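Local coordinates for purine nucleoside phosphorylase (Bacillus licheniformis, PDB 6DZD), which probably catalyses the phosphorolysis of adenosine, inosine and S-methyl-5'-thioadenosine and the deamination of adenosine, and binds a zinc ion, at residues T75-W80 with G102-D107; D79-D84 with P121-A126; D131-Y136 with E224-N229; A180-A185 with I243-L248. All coordinates share one frame; numbering follows the deposited sequence.

Contact 1 of 4, residues T75-W80 with G102-D107; sequences TDLHDW and GAFRYD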
loop_
_atom_site.group_PDB
_atom_site.type_symbol
_atom_site.label_atom_id
_atom_site.label_comp_id
_atom_site.label_asym_id
_atom_site.label_seq_id
_atom_site.Cartn_x
_atom_site.Cartn_y
_atom_site.Cartn_z
ATOM N N THR A 75 9.042 -3.544 -17.786
ATOM C CA THR A 75 9.870 -4.312 -16.866
ATOM C C THR A 75 9.578 -5.791 -17.052
ATOM O O THR A 75 8.676 -6.187 -17.796
ATOM C CB THR A 75 9.625 -3.935 -15.394
ATOM O OG1 THR A 75 8.269 -4.252 -15.019
ATOM C CG2 THR A 75 9.895 -2.454 -15.157
ATOM N N ASP A 76 10.355 -6.604 -16.349
ATOM C CA ASP A 76 10.174 -8.041 -16.316
ATOM C C ASP A 76 9.634 -8.467 -14.960
ATOM O O ASP A 76 10.164 -8.061 -13.920
ATOM C CB ASP A 76 11.502 -8.736 -16.568
ATOM C CG ASP A 76 11.336 -10.150 -17.061
ATOM O OD1 ASP A 76 10.394 -10.840 -16.606
ATOM O OD2 ASP A 76 12.154 -10.563 -17.922
ATOM N N LEU A 77 8.639 -9.358 -14.978
ATOM C CA LEU A 77 8.055 -9.852 -13.737
ATOM C C LEU A 77 9.062 -10.628 -12.898
ATOM O O LEU A 77 8.855 -10.793 -11.690
ATOM C CB LEU A 77 6.851 -10.739 -14.062
ATOM C CG LEU A 77 5.816 -10.953 -12.958
ATOM C CD1 LEU A 77 5.302 -9.616 -12.458
ATOM C CD2 LEU A 77 4.679 -11.834 -13.435
ATOM N N HIS A 78 10.162 -11.077 -13.505
ATOM C CA HIS A 78 11.224 -11.751 -12.768
ATOM C C HIS A 78 11.919 -10.837 -11.774
ATOM O O HIS A 78 12.500 -11.329 -10.803
ATOM C CB HIS A 78 12.252 -12.332 -13.746
ATOM C CG HIS A 78 11.727 -13.485 -14.540
ATOM N ND1 HIS A 78 10.885 -13.321 -15.619
ATOM C CD2 HIS A 78 11.890 -14.822 -14.388
ATOM C CE1 HIS A 78 10.565 -14.507 -16.109
ATOM N NE2 HIS A 78 11.166 -15.434 -15.383
ATOM N N ASP A 79 11.883 -9.526 -12.000
ATOM C CA ASP A 79 12.520 -8.563 -11.115
ATOM C C ASP A 79 11.529 -7.948 -10.123
ATOM O O ASP A 79 11.805 -6.885 -9.549
ATOM C CB ASP A 79 13.216 -7.475 -11.931
ATOM C CG ASP A 79 14.180 -8.041 -12.962
ATOM O OD1 ASP A 79 14.971 -8.956 -12.626
ATOM O OD2 ASP A 79 14.132 -7.564 -14.122
ATOM N N TRP A 80 10.388 -8.598 -9.905
ATOM C CA TRP A 80 9.403 -8.149 -8.939
ATOM C C TRP A 80 9.465 -9.006 -7.669
ATOM O O TRP A 80 9.875 -10.172 -7.697
ATOM C CB TRP A 80 7.997 -8.200 -9.539
ATOM C CG TRP A 80 7.757 -7.177 -10.582
ATOM C CD1 TRP A 80 8.432 -7.035 -11.763
ATOM C CD2 TRP A 80 6.772 -6.135 -10.553
ATOM N NE1 TRP A 80 7.932 -5.968 -12.465
ATOM C CE2 TRP A 80 6.912 -5.397 -11.745
ATOM C CE3 TRP A 80 5.788 -5.754 -9.636
ATOM C CZ2 TRP A 80 6.104 -4.295 -12.045
ATOM C CZ3 TRP A 80 4.980 -4.658 -9.939
ATOM C CH2 TRP A 80 5.145 -3.947 -11.137
ATOM N N GLY A 102 7.627 -14.681 -4.959
ATOM C CA GLY A 102 6.204 -14.414 -4.950
ATOM C C GLY A 102 5.619 -13.874 -6.237
ATOM O O GLY A 102 4.398 -13.713 -6.309
ATOM N N ALA A 103 6.438 -13.644 -7.271
ATOM C CA ALA A 103 5.956 -12.997 -8.490
ATOM C C ALA A 103 5.105 -13.948 -9.321
ATOM O O ALA A 103 4.113 -13.527 -9.924
ATOM C CB ALA A 103 7.132 -12.462 -9.311
ATOM N N PHE A 104 5.475 -15.233 -9.374
ATOM C CA PHE A 104 4.698 -16.229 -10.110
ATOM C C PHE A 104 3.988 -17.239 -9.220
ATOM O O PHE A 104 3.057 -17.905 -9.680
ATOM C CB PHE A 104 5.598 -16.983 -11.100
ATOM C CG PHE A 104 6.230 -16.088 -12.123
ATOM C CD1 PHE A 104 7.437 -15.460 -11.865
ATOM C CD2 PHE A 104 5.595 -15.842 -13.324
ATOM C CE1 PHE A 104 8.014 -14.627 -12.805
ATOM C CE2 PHE A 104 6.161 -15.015 -14.263
ATOM C CZ PHE A 104 7.374 -14.405 -14.003
ATOM N N ARG A 105 4.379 -17.346 -7.964
ATOM C CA ARG A 105 3.796 -18.306 -7.049
ATOM C C ARG A 105 3.769 -17.643 -5.694
ATOM O O ARG A 105 4.730 -16.969 -5.329
ATOM C CB ARG A 105 4.618 -19.598 -6.959
ATOM C CG ARG A 105 4.812 -20.341 -8.273
ATOM C CD ARG A 105 5.519 -21.647 -8.024
ATOM N NE ARG A 105 5.741 -22.416 -9.243
ATOM C CZ ARG A 105 6.880 -22.403 -9.927
ATOM N NH1 ARG A 105 7.887 -21.646 -9.508
ATOM N NH2 ARG A 105 7.011 -23.141 -11.028
ATOM N N TYR A 106 2.664 -17.812 -4.961
ATOM C CA TYR A 106 2.592 -17.289 -3.600
ATOM C C TYR A 106 3.545 -18.022 -2.654
ATOM O O TYR A 106 3.927 -17.459 -1.621
ATOM C CB TYR A 106 1.156 -17.392 -3.087
ATOM C CG TYR A 106 0.837 -16.504 -1.903
ATOM C CD1 TYR A 106 0.532 -15.157 -2.093
ATOM C CD2 TYR A 106 0.814 -17.010 -0.604
ATOM C CE1 TYR A 106 0.227 -14.335 -1.035
ATOM C CE2 TYR A 106 0.515 -16.194 0.472
ATOM C CZ TYR A 106 0.224 -14.849 0.247
ATOM O OH TYR A 106 -0.097 -14.002 1.286
ATOM N N ASP A 107 3.961 -19.247 -3.014
ATOM C CA ASP A 107 4.806 -20.055 -2.146
ATOM C C ASP A 107 6.127 -19.374 -1.825
ATOM O O ASP A 107 6.702 -19.625 -0.757
ATOM C CB ASP A 107 5.100 -21.403 -2.798
ATOM C CG ASP A 107 3.864 -22.269 -2.942
ATOM O OD1 ASP A 107 2.775 -21.830 -2.492
ATOM O OD2 ASP A 107 3.989 -23.389 -3.508
#
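Phe104 meets Leu77 over one ring face and His78 with its edge. Leu77 CD2 sits over that face, 4.0 Å from the Phe104 centroid and 29° off the ring normal, a CH-pi contact. The CG of Leu77 lies anti to its backbone N (chi1 -159°), which carries the branch over to Phe104. Toward His78 the phenyl ring turns its edge. This is an edge-to-face pair with the planes at 53°, and Phe104 CZ comes within 3.8 Å of His78 CE1. The imidazole is fixed by Asp76. His78 ND1 donates in its ring plane to Asp76 OD1 at 2.7 Å. His78 N donates to the same Asp76 OD1 at 3.1 Å and closes an Asx turn. Both donors come from one face of the carboxylate. Beside the phenyl ring, Ala103 CB packs on Leu77 O at 3.4 Å and on Leu77 CG at 4.2 Å. Replacing Phe104 with an alanine would probably leave Leu77 CD2 and the His78 face without their ring partner and open a gap beside them. Leu77 also rests on helix 59-72, and Arg66 of that helix donates to the carbonyls of Gly102 and Ala103. No hydrogen bond joins the two segments, so the loops meet through apolar and aromatic packing, while polar bonds shape the turn at Asp76 to His78 from within.

Contact 2 of 4, residues D79-D84 with P121-A126; sequences DWVFAD and PNLFLA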
loop_
_atom_site.group_PDB
_atom_site.type_symbol
_atom_site.label_atom_id
_atom_site.label_comp_id
_atom_site.label_asym_id
_atom_site.label_seq_id
_atom_site.Cartn_x
_atom_site.Cartn_y
_atom_site.Cartn_z
ATOM N N ASP A 79 11.883 -9.526 -12.000
ATOM C CA ASP A 79 12.520 -8.563 -11.115
ATOM C C ASP A 79 11.529 -7.948 -10.123
ATOM O O ASP A 79 11.805 -6.885 -9.549
ATOM C CB ASP A 79 13.216 -7.475 -11.931
ATOM C CG ASP A 79 14.180 -8.041 -12.962
ATOM O OD1 ASP A 79 14.971 -8.956 -12.626
ATOM O OD2 ASP A 79 14.132 -7.564 -14.122
ATOM N N TRP A 80 10.388 -8.598 -9.905
ATOM C CA TRP A 80 9.403 -8.149 -8.939
ATOM C C TRP A 80 9.465 -9.006 -7.669
ATOM O O TRP A 80 9.875 -10.172 -7.697
ATOM C CB TRP A 80 7.997 -8.200 -9.539
ATOM C CG TRP A 80 7.757 -7.177 -10.582
ATOM C CD1 TRP A 80 8.432 -7.035 -11.763
ATOM C CD2 TRP A 80 6.772 -6.135 -10.553
ATOM N NE1 TRP A 80 7.932 -5.968 -12.465
ATOM C CE2 TRP A 80 6.912 -5.397 -11.745
ATOM C CE3 TRP A 80 5.788 -5.754 -9.636
ATOM C CZ2 TRP A 80 6.104 -4.295 -12.045
ATOM C CZ3 TRP A 80 4.980 -4.658 -9.939
ATOM C CH2 TRP A 80 5.145 -3.947 -11.137
ATOM N N VAL A 81 9.052 -8.409 -6.545
ATOM C CA VAL A 81 9.056 -9.082 -5.250
ATOM C C VAL A 81 7.731 -8.831 -4.541
ATOM O O VAL A 81 7.318 -7.677 -4.380
ATOM C CB VAL A 81 10.223 -8.613 -4.362
ATOM C CG1 VAL A 81 10.172 -9.336 -3.054
ATOM C CG2 VAL A 81 11.554 -8.836 -5.072
ATOM N N PHE A 82 7.103 -9.912 -4.068
ATOM C CA PHE A 82 5.786 -9.890 -3.446
ATOM C C PHE A 82 5.874 -10.420 -2.019
ATOM O O PHE A 82 6.844 -11.082 -1.642
ATOM C CB PHE A 82 4.777 -10.716 -4.283
ATOM C CG PHE A 82 4.326 -10.023 -5.547
ATOM C CD1 PHE A 82 5.221 -9.798 -6.591
ATOM C CD2 PHE A 82 3.025 -9.597 -5.696
ATOM C CE1 PHE A 82 4.817 -9.148 -7.754
ATOM C CE2 PHE A 82 2.619 -8.956 -6.861
ATOM C CZ PHE A 82 3.513 -8.736 -7.888
ATOM N N ALA A 83 4.848 -10.121 -1.218
ATOM C CA ALA A 83 4.837 -10.474 0.198
ATOM C C ALA A 83 3.629 -11.328 0.545
ATOM O O ALA A 83 2.541 -11.161 -0.016
ATOM C CB ALA A 83 4.823 -9.245 1.101
ATOM N N ASP A 84 3.858 -12.273 1.451
ATOM C CA ASP A 84 2.798 -13.007 2.130
ATOM C C ASP A 84 2.308 -12.094 3.241
ATOM O O ASP A 84 2.893 -12.046 4.323
ATOM C CB ASP A 84 3.343 -14.332 2.658
ATOM C CG ASP A 84 2.512 -14.907 3.780
ATOM O OD1 ASP A 84 1.328 -15.237 3.536
ATOM O OD2 ASP A 84 3.052 -15.016 4.900
ATOM N N PRO A 121 18.733 -1.150 -8.047
ATOM C CA PRO A 121 18.027 -0.725 -9.263
ATOM C C PRO A 121 17.243 -1.847 -9.923
ATOM O O PRO A 121 17.573 -3.027 -9.800
ATOM C CB PRO A 121 19.170 -0.268 -10.179
ATOM C CG PRO A 121 20.298 -1.203 -9.818
ATOM C CD PRO A 121 20.165 -1.407 -8.307
ATOM N N ASN A 122 16.193 -1.445 -10.650
ATOM C CA ASN A 122 15.372 -2.351 -11.466
ATOM C C ASN A 122 14.802 -3.485 -10.618
ATOM O O ASN A 122 14.698 -4.638 -11.050
ATOM C CB ASN A 122 16.171 -2.877 -12.660
ATOM C CG ASN A 122 16.825 -1.750 -13.449
ATOM O OD1 ASN A 122 16.134 -0.922 -14.042
ATOM N ND2 ASN A 122 18.156 -1.696 -13.442
ATOM N N LEU A 123 14.396 -3.146 -9.400
ATOM C CA LEU A 123 13.836 -4.127 -8.485
ATOM C C LEU A 123 12.519 -3.595 -7.951
ATOM O O LEU A 123 12.515 -2.721 -7.076
ATOM C CB LEU A 123 14.799 -4.416 -7.345
ATOM C CG LEU A 123 14.458 -5.765 -6.735
ATOM C CD1 LEU A 123 15.716 -6.511 -6.331
ATOM C CD2 LEU A 123 13.542 -5.551 -5.574
ATOM N N PHE A 124 11.410 -4.141 -8.442
ATOM C CA PHE A 124 10.099 -3.576 -8.180
ATOM C C PHE A 124 9.406 -4.297 -7.024
ATOM O O PHE A 124 9.235 -5.519 -7.055
ATOM C CB PHE A 124 9.259 -3.620 -9.455
ATOM C CG PHE A 124 9.521 -2.455 -10.391
ATOM C CD1 PHE A 124 10.698 -2.378 -11.127
ATOM C CD2 PHE A 124 8.595 -1.418 -10.510
ATOM C CE1 PHE A 124 10.939 -1.299 -11.991
ATOM C CE2 PHE A 124 8.835 -0.324 -11.366
ATOM C CZ PHE A 124 10.008 -0.270 -12.108
ATOM N N LEU A 125 8.991 -3.523 -6.017
ATOM C CA LEU A 125 8.346 -4.025 -4.808
ATOM C C LEU A 125 6.834 -3.926 -4.974
ATOM O O LEU A 125 6.333 -2.969 -5.573
ATOM C CB LEU A 125 8.809 -3.214 -3.592
ATOM C CG LEU A 125 10.284 -2.769 -3.634
ATOM C CD1 LEU A 125 10.667 -1.901 -2.444
ATOM C CD2 LEU A 125 11.170 -3.970 -3.688
ATOM N N ALA A 126 6.099 -4.911 -4.452
ATOM C CA ALA A 126 4.658 -4.976 -4.723
ATOM C C ALA A 126 3.834 -5.446 -3.521
ATOM O O ALA A 126 4.095 -6.524 -2.972
ATOM C CB ALA A 126 4.397 -5.890 -5.930
HETATM O O HOH W 1 2.554 -8.496 -2.258
#
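Phe124 and Trp80 face each other on neighbouring parallel strands. Phe124 CB stands over the five-membered ring of Trp80, 3.8 Å from its centroid, in a CH-pi contact. The phenyl ring itself is slid aside, so the two near-parallel rings barely overlap. At the Trp80 edge, CE3 meets Ala126 CB at 4.0 Å. The same methyl lies over the face of the Phe82 ring, a CH-pi contact, 3.6 Å from its centroid and 13° off the normal. Phe82 CG lies anti to its carbonyl carbon (chi1 -75°), and this swings the ring across to Ala126. On the other face of the sheet, Val81 CG2 touches Leu123 CD2 at 3.9 Å. The backbone sets this register. Phe124 N donates to Asp79 O at 3.0 Å, and Val81 N donates to Phe124 O at 2.9 Å. A weak bond from Ala126 N to Val81 O follows. Beyond it, a water accepts from Ala83 N and donates to Ala126 O. Trp80 NE1 donates in the indole plane to Thr75 OG1. A leucine in place of Trp80 would probably leave Thr75 OG1 without its N-H donor and Phe124 CB without a flat face to lie on. Strand 80-82 is the outermost strand of its mixed sheet, next to strand 124-129. Strand 270-276 pairs antiparallel on the far side of 124-129, and its Met271 and Phe273 pack on Trp80.

Contact 3 of 4, residues D131-Y136 with E224-N229; sequences DCVPVY and ELKEVN
Val133 reaches from its strand to the first turn of helix 225-236, and each of its side-chain carbons meets something there. Its CB lies 4.1 Å from Asn229 ND2. From CB the two methyls part. Val133 CG1, anti to the backbone N (chi1 175°), approaches Asn229 ND2 at 3.9 Å. The other methyl, CG2, comes down on Leu225 CB at 3.5 Å and also lies 4.0 Å from Lys226 N. The contact is van der Waals packing, with no hydrogen bond between the segments. The amide of Asn229 is set by its own helix. Asn229 ND2 donates to Leu225 O at 2.7 Å, nearly in the amide plane. Asn229 N donates to the same Leu225 O, from the opposite face of the carbonyl plane. Two donors thus grip Leu225 O. The amide itself is held by its bonds to Leu225 O and Thr155 OG1. Lys226 sends its end away from the strand, and its NZ bonds to the carbonyl oxygens of Ser246 and Leu248, near the zinc site. The short strand and helix segments run at 33° to each other, 9.1 Å apart. Helix 225-236 thus covers one face of the mixed sheet. There strand 133-139 lies between strands 144-150 and 179-182, and Val133 also packs on Ile182.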
loop_
_atom_site.group_PDB
_atom_site.type_symbol
_atom_site.label_atom_id
_atom_site.label_comp_id
_atom_site.label_asym_id
_atom_site.label_seq_id
_atom_site.Cartn_x
_atom_site.Cartn_y
_atom_site.Cartn_z
ATOM N N ASP A 131 -8.709 -2.017 0.168
ATOM C CA ASP A 131 -9.280 -1.171 1.223
ATOM C C ASP A 131 -8.218 -0.682 2.218
ATOM O O ASP A 131 -8.278 0.467 2.666
ATOM C CB ASP A 131 -10.381 -1.867 2.016
ATOM C CG ASP A 131 -11.753 -1.652 1.418
ATOM O OD1 ASP A 131 -11.889 -0.762 0.549
ATOM O OD2 ASP A 131 -12.690 -2.388 1.796
ATOM N N CYS A 132 -7.274 -1.545 2.606
ATOM C CA CYS A 132 -6.228 -1.151 3.550
ATOM C C CYS A 132 -5.346 -0.042 2.961
ATOM O O CYS A 132 -5.325 0.202 1.757
ATOM C CB CYS A 132 -5.347 -2.345 3.944
ATOM S SG CYS A 132 -6.154 -3.925 4.385
ATOM N N VAL A 133 -4.590 0.613 3.838
ATOM C CA VAL A 133 -3.820 1.816 3.518
ATOM C C VAL A 133 -2.468 1.514 2.869
ATOM O O VAL A 133 -1.594 0.886 3.484
ATOM C CB VAL A 133 -3.628 2.669 4.784
ATOM C CG1 VAL A 133 -2.746 3.849 4.506
ATOM C CG2 VAL A 133 -4.959 3.093 5.334
ATOM N N PRO A 134 -2.247 1.961 1.636
ATOM C CA PRO A 134 -0.923 1.855 1.032
ATOM C C PRO A 134 -0.062 3.074 1.322
ATOM O O PRO A 134 -0.499 4.216 1.138
ATOM C CB PRO A 134 -1.241 1.766 -0.464
ATOM C CG PRO A 134 -2.670 2.155 -0.604
ATOM C CD PRO A 134 -3.203 2.567 0.702
ATOM N N VAL A 135 1.169 2.864 1.764
ATOM C CA VAL A 135 2.091 3.966 2.012
ATOM C C VAL A 135 3.308 3.825 1.102
ATOM O O VAL A 135 3.814 2.721 0.879
ATOM C CB VAL A 135 2.506 4.038 3.490
ATOM C CG1 VAL A 135 3.201 5.357 3.756
ATOM C CG2 VAL A 135 1.271 3.901 4.386
ATOM N N TYR A 136 3.763 4.946 0.556
ATOM C CA TYR A 136 4.961 4.981 -0.264
ATOM C C TYR A 136 6.032 5.804 0.439
ATOM O O TYR A 136 5.737 6.746 1.172
ATOM C CB TYR A 136 4.678 5.568 -1.648
ATOM C CG TYR A 136 3.619 4.857 -2.457
ATOM C CD1 TYR A 136 2.273 4.989 -2.145
ATOM C CD2 TYR A 136 3.956 4.073 -3.556
ATOM C CE1 TYR A 136 1.280 4.351 -2.898
ATOM C CE2 TYR A 136 2.975 3.434 -4.314
ATOM C CZ TYR A 136 1.633 3.582 -3.975
ATOM O OH TYR A 136 0.636 2.975 -4.696
ATOM N N GLU A 224 -10.634 7.057 10.253
ATOM C CA GLU A 224 -9.903 7.439 9.040
ATOM C C GLU A 224 -8.477 6.879 9.103
ATOM O O GLU A 224 -7.578 7.491 9.689
ATOM C CB GLU A 224 -9.903 8.955 8.895
ATOM C CG GLU A 224 -9.153 9.472 7.685
ATOM C CD GLU A 224 -9.959 9.318 6.411
ATOM O OE1 GLU A 224 -11.199 9.468 6.445
ATOM O OE2 GLU A 224 -9.340 9.054 5.364
ATOM N N LEU A 225 -8.261 5.719 8.479
ATOM C CA LEU A 225 -6.980 5.031 8.633
ATOM C C LEU A 225 -5.830 5.770 7.952
ATOM O O LEU A 225 -4.674 5.623 8.365
ATOM C CB LEU A 225 -7.092 3.616 8.078
ATOM C CG LEU A 225 -7.880 2.666 8.962
ATOM C CD1 LEU A 225 -8.061 1.357 8.250
ATOM C CD2 LEU A 225 -7.174 2.509 10.325
ATOM N N LYS A 226 -6.123 6.550 6.903
ATOM C CA LYS A 226 -5.085 7.347 6.255
ATOM C C LYS A 226 -4.540 8.410 7.202
ATOM O O LYS A 226 -3.353 8.747 7.156
ATOM C CB LYS A 226 -5.644 8.023 5.002
ATOM C CG LYS A 226 -6.121 7.121 3.875
ATOM C CD LYS A 226 -6.645 7.986 2.735
ATOM C CE LYS A 226 -7.478 7.199 1.767
ATOM N NZ LYS A 226 -8.264 8.095 0.868
ATOM N N GLU A 227 -5.404 8.967 8.048
ATOM C CA GLU A 227 -4.990 10.085 8.884
ATOM C C GLU A 227 -4.113 9.621 10.035
ATOM O O GLU A 227 -3.166 10.315 10.417
ATOM C CB GLU A 227 -6.222 10.838 9.392
ATOM C CG GLU A 227 -5.921 12.067 10.230
ATOM C CD GLU A 227 -5.150 13.159 9.480
ATOM O OE1 GLU A 227 -4.988 13.076 8.229
ATOM O OE2 GLU A 227 -4.710 14.110 10.171
ATOM N N VAL A 228 -4.426 8.465 10.613
ATOM C CA VAL A 228 -3.563 7.924 11.649
ATOM C C VAL A 228 -2.190 7.645 11.077
ATOM O O VAL A 228 -1.168 7.892 11.726
ATOM C CB VAL A 228 -4.177 6.657 12.259
ATOM C CG1 VAL A 228 -3.317 6.170 13.407
ATOM C CG2 VAL A 228 -5.602 6.915 12.700
ATOM N N ASN A 229 -2.140 7.107 9.861
ATOM C CA ASN A 229 -0.845 6.870 9.244
ATOM C C ASN A 229 -0.134 8.183 8.928
ATOM O O ASN A 229 1.068 8.319 9.190
ATOM C CB ASN A 229 -1.010 6.000 8.006
ATOM C CG ASN A 229 -1.190 4.546 8.360
ATOM O OD1 ASN A 229 -0.222 3.836 8.626
ATOM N ND2 ASN A 229 -2.431 4.096 8.392
#

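Contact 4 of 4, residues A180-A185 with I243-L248; sequences AVIGPA and IEVSSL
Pro184 lies beside Leu248, while Gly183 just before it lies beside Ser246, so the register steps over Ser247. Before this step, 180-182 and 243-245 form a parallel beta pair at the edge of a mixed sheet, with strand 243-245 outermost beside strand 179-182. Three backbone bonds join the segments. Glu244 N donates to Ala180 O at 3.2 Å, and Ile182 N donates to Glu244 O at 2.9 Å. Ser246 N then donates to Ile182 O at 2.8 Å, almost straight at 172°. Ile182 and Val245 lie side by side and point the same way, with Ile182 CD1 against Val245 CG2 at 3.9 Å. They share that face with Ala180 and Ile243, and helix 225-236 packs over it through Leu233 and Lys226. Val181 and Glu244 point to the other face. Past the strands the chains stay together, and Pro184 CB packs on Leu248 CB at 4.2 Å. Leu248 directly precedes the zinc ligand Cys249, so the pairing joins the sheet to the metal site. The turn into that site is an ST turn: Ser246 OG, anti to its backbone N (chi1 169°), accepts from Leu248 N at 3.3 Å.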
loop_
_atom_site.group_PDB
_atom_site.type_symbol
_atom_site.label_atom_id
_atom_site.label_comp_id
_atom_site.label_asym_id
_atom_site.label_seq_id
_atom_site.Cartn_x
_atom_site.Cartn_y
_atom_site.Cartn_z
ATOM N N ALA A 180 6.719 10.814 1.259
ATOM C CA ALA A 180 5.743 9.762 1.485
ATOM C C ALA A 180 4.456 10.059 0.734
ATOM O O ALA A 180 4.052 11.218 0.599
ATOM C CB ALA A 180 5.452 9.604 2.976
ATOM N N VAL A 181 3.818 9.008 0.240
ATOM C CA VAL A 181 2.511 9.112 -0.381
ATOM C C VAL A 181 1.595 8.059 0.236
ATOM O O VAL A 181 2.012 6.917 0.469
ATOM C CB VAL A 181 2.593 8.954 -1.916
ATOM C CG1 VAL A 181 1.208 8.587 -2.515
ATOM C CG2 VAL A 181 3.169 10.227 -2.571
ATOM N N ILE A 182 0.359 8.464 0.546
ATOM C CA ILE A 182 -0.698 7.569 1.021
ATOM C C ILE A 182 -1.716 7.413 -0.109
ATOM O O ILE A 182 -2.282 8.404 -0.590
ATOM C CB ILE A 182 -1.351 8.096 2.314
ATOM C CG1 ILE A 182 -0.326 8.120 3.447
ATOM C CG2 ILE A 182 -2.528 7.250 2.718
ATOM C CD1 ILE A 182 -0.832 8.721 4.750
ATOM N N GLY A 183 -1.932 6.167 -0.542
ATOM C CA GLY A 183 -2.709 5.872 -1.724
ATOM C C GLY A 183 -4.181 5.628 -1.447
ATOM O O GLY A 183 -4.680 5.849 -0.334
ATOM N N PRO A 184 -4.902 5.164 -2.469
ATOM C CA PRO A 184 -6.326 4.851 -2.299
ATOM C C PRO A 184 -6.537 3.779 -1.243
ATOM O O PRO A 184 -5.911 2.716 -1.271
ATOM C CB PRO A 184 -6.756 4.363 -3.689
ATOM C CG PRO A 184 -5.810 4.986 -4.605
ATOM C CD PRO A 184 -4.486 5.057 -3.874
ATOM N N ALA A 185 -7.384 4.108 -0.275
ATOM C CA ALA A 185 -7.814 3.195 0.761
ATOM C C ALA A 185 -9.227 3.599 1.164
ATOM O O ALA A 185 -9.745 4.642 0.732
ATOM C CB ALA A 185 -6.851 3.213 1.945
ATOM N N ILE A 243 4.270 14.981 2.650
ATOM C CA ILE A 243 3.323 13.868 2.643
ATOM C C ILE A 243 2.096 14.266 1.820
ATOM O O ILE A 243 1.498 15.327 2.045
ATOM C CB ILE A 243 2.927 13.445 4.071
ATOM C CG1 ILE A 243 4.170 13.133 4.893
ATOM C CG2 ILE A 243 1.995 12.232 4.049
ATOM C CD1 ILE A 243 3.865 12.949 6.349
ATOM N N GLU A 244 1.722 13.417 0.868
ATOM C CA GLU A 244 0.535 13.648 0.057
ATOM C C GLU A 244 -0.418 12.473 0.228
ATOM O O GLU A 244 -0.036 11.317 0.008
ATOM C CB GLU A 244 0.903 13.862 -1.418
ATOM C CG GLU A 244 1.918 14.988 -1.686
ATOM C CD GLU A 244 1.285 16.358 -1.737
ATOM O OE1 GLU A 244 0.182 16.534 -1.148
ATOM O OE2 GLU A 244 1.880 17.261 -2.391
ATOM N N VAL A 245 -1.653 12.774 0.612
ATOM C CA VAL A 245 -2.682 11.777 0.879
ATOM C C VAL A 245 -3.707 11.812 -0.246
ATOM O O VAL A 245 -4.369 12.830 -0.456
ATOM C CB VAL A 245 -3.348 12.033 2.231
ATOM C CG1 VAL A 245 -4.408 11.002 2.486
ATOM C CG2 VAL A 245 -2.277 12.054 3.328
ATOM N N SER A 246 -3.853 10.692 -0.947
ATOM C CA SER A 246 -4.888 10.553 -1.960
ATOM C C SER A 246 -6.265 10.595 -1.309
ATOM O O SER A 246 -6.492 9.966 -0.274
ATOM C CB SER A 246 -4.698 9.236 -2.711
ATOM O OG SER A 246 -5.811 8.934 -3.530
ATOM N N SER A 247 -7.184 11.348 -1.903
ATOM C CA SER A 247 -8.526 11.441 -1.348
ATOM C C SER A 247 -9.429 10.289 -1.778
ATOM O O SER A 247 -10.535 10.155 -1.232
ATOM C CB SER A 247 -9.152 12.767 -1.756
ATOM O OG SER A 247 -9.143 12.860 -3.165
ATOM N N LEU A 248 -8.950 9.408 -2.658
ATOM C CA LEU A 248 -9.793 8.366 -3.224
ATOM C C LEU A 248 -10.132 7.308 -2.177
ATOM O O LEU A 248 -9.263 6.825 -1.449
ATOM C CB LEU A 248 -9.108 7.721 -4.434
ATOM C CG LEU A 248 -8.934 8.627 -5.672
ATOM C CD1 LEU A 248 -8.154 7.905 -6.759
ATOM C CD2 LEU A 248 -10.251 9.152 -6.228
#

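Contacts 1 and 2 share Asp79 and Trp80 and lie on one side of the chain. Contacts 3 and 4 touch each other, and their centres lie about 21 to 26 Å from those of contacts 1 and 2. Contact 1 lies farthest from the chain centre and is mostly buried; His78 there and Glu244 in contact 4 are exposed. Contact 1 joins loops by aromatic packing. Contacts 2 and 4 are both parallel strand pairs at a sheet edge, in different sheets, but contact 2 adds large rings where contact 4 has aliphatic side chains. Contact 3, wholly buried, packs a helix on the sheet of contact 4. Lys226 links them on the zinc side, and Tyr136 N probably bonds Val181 O.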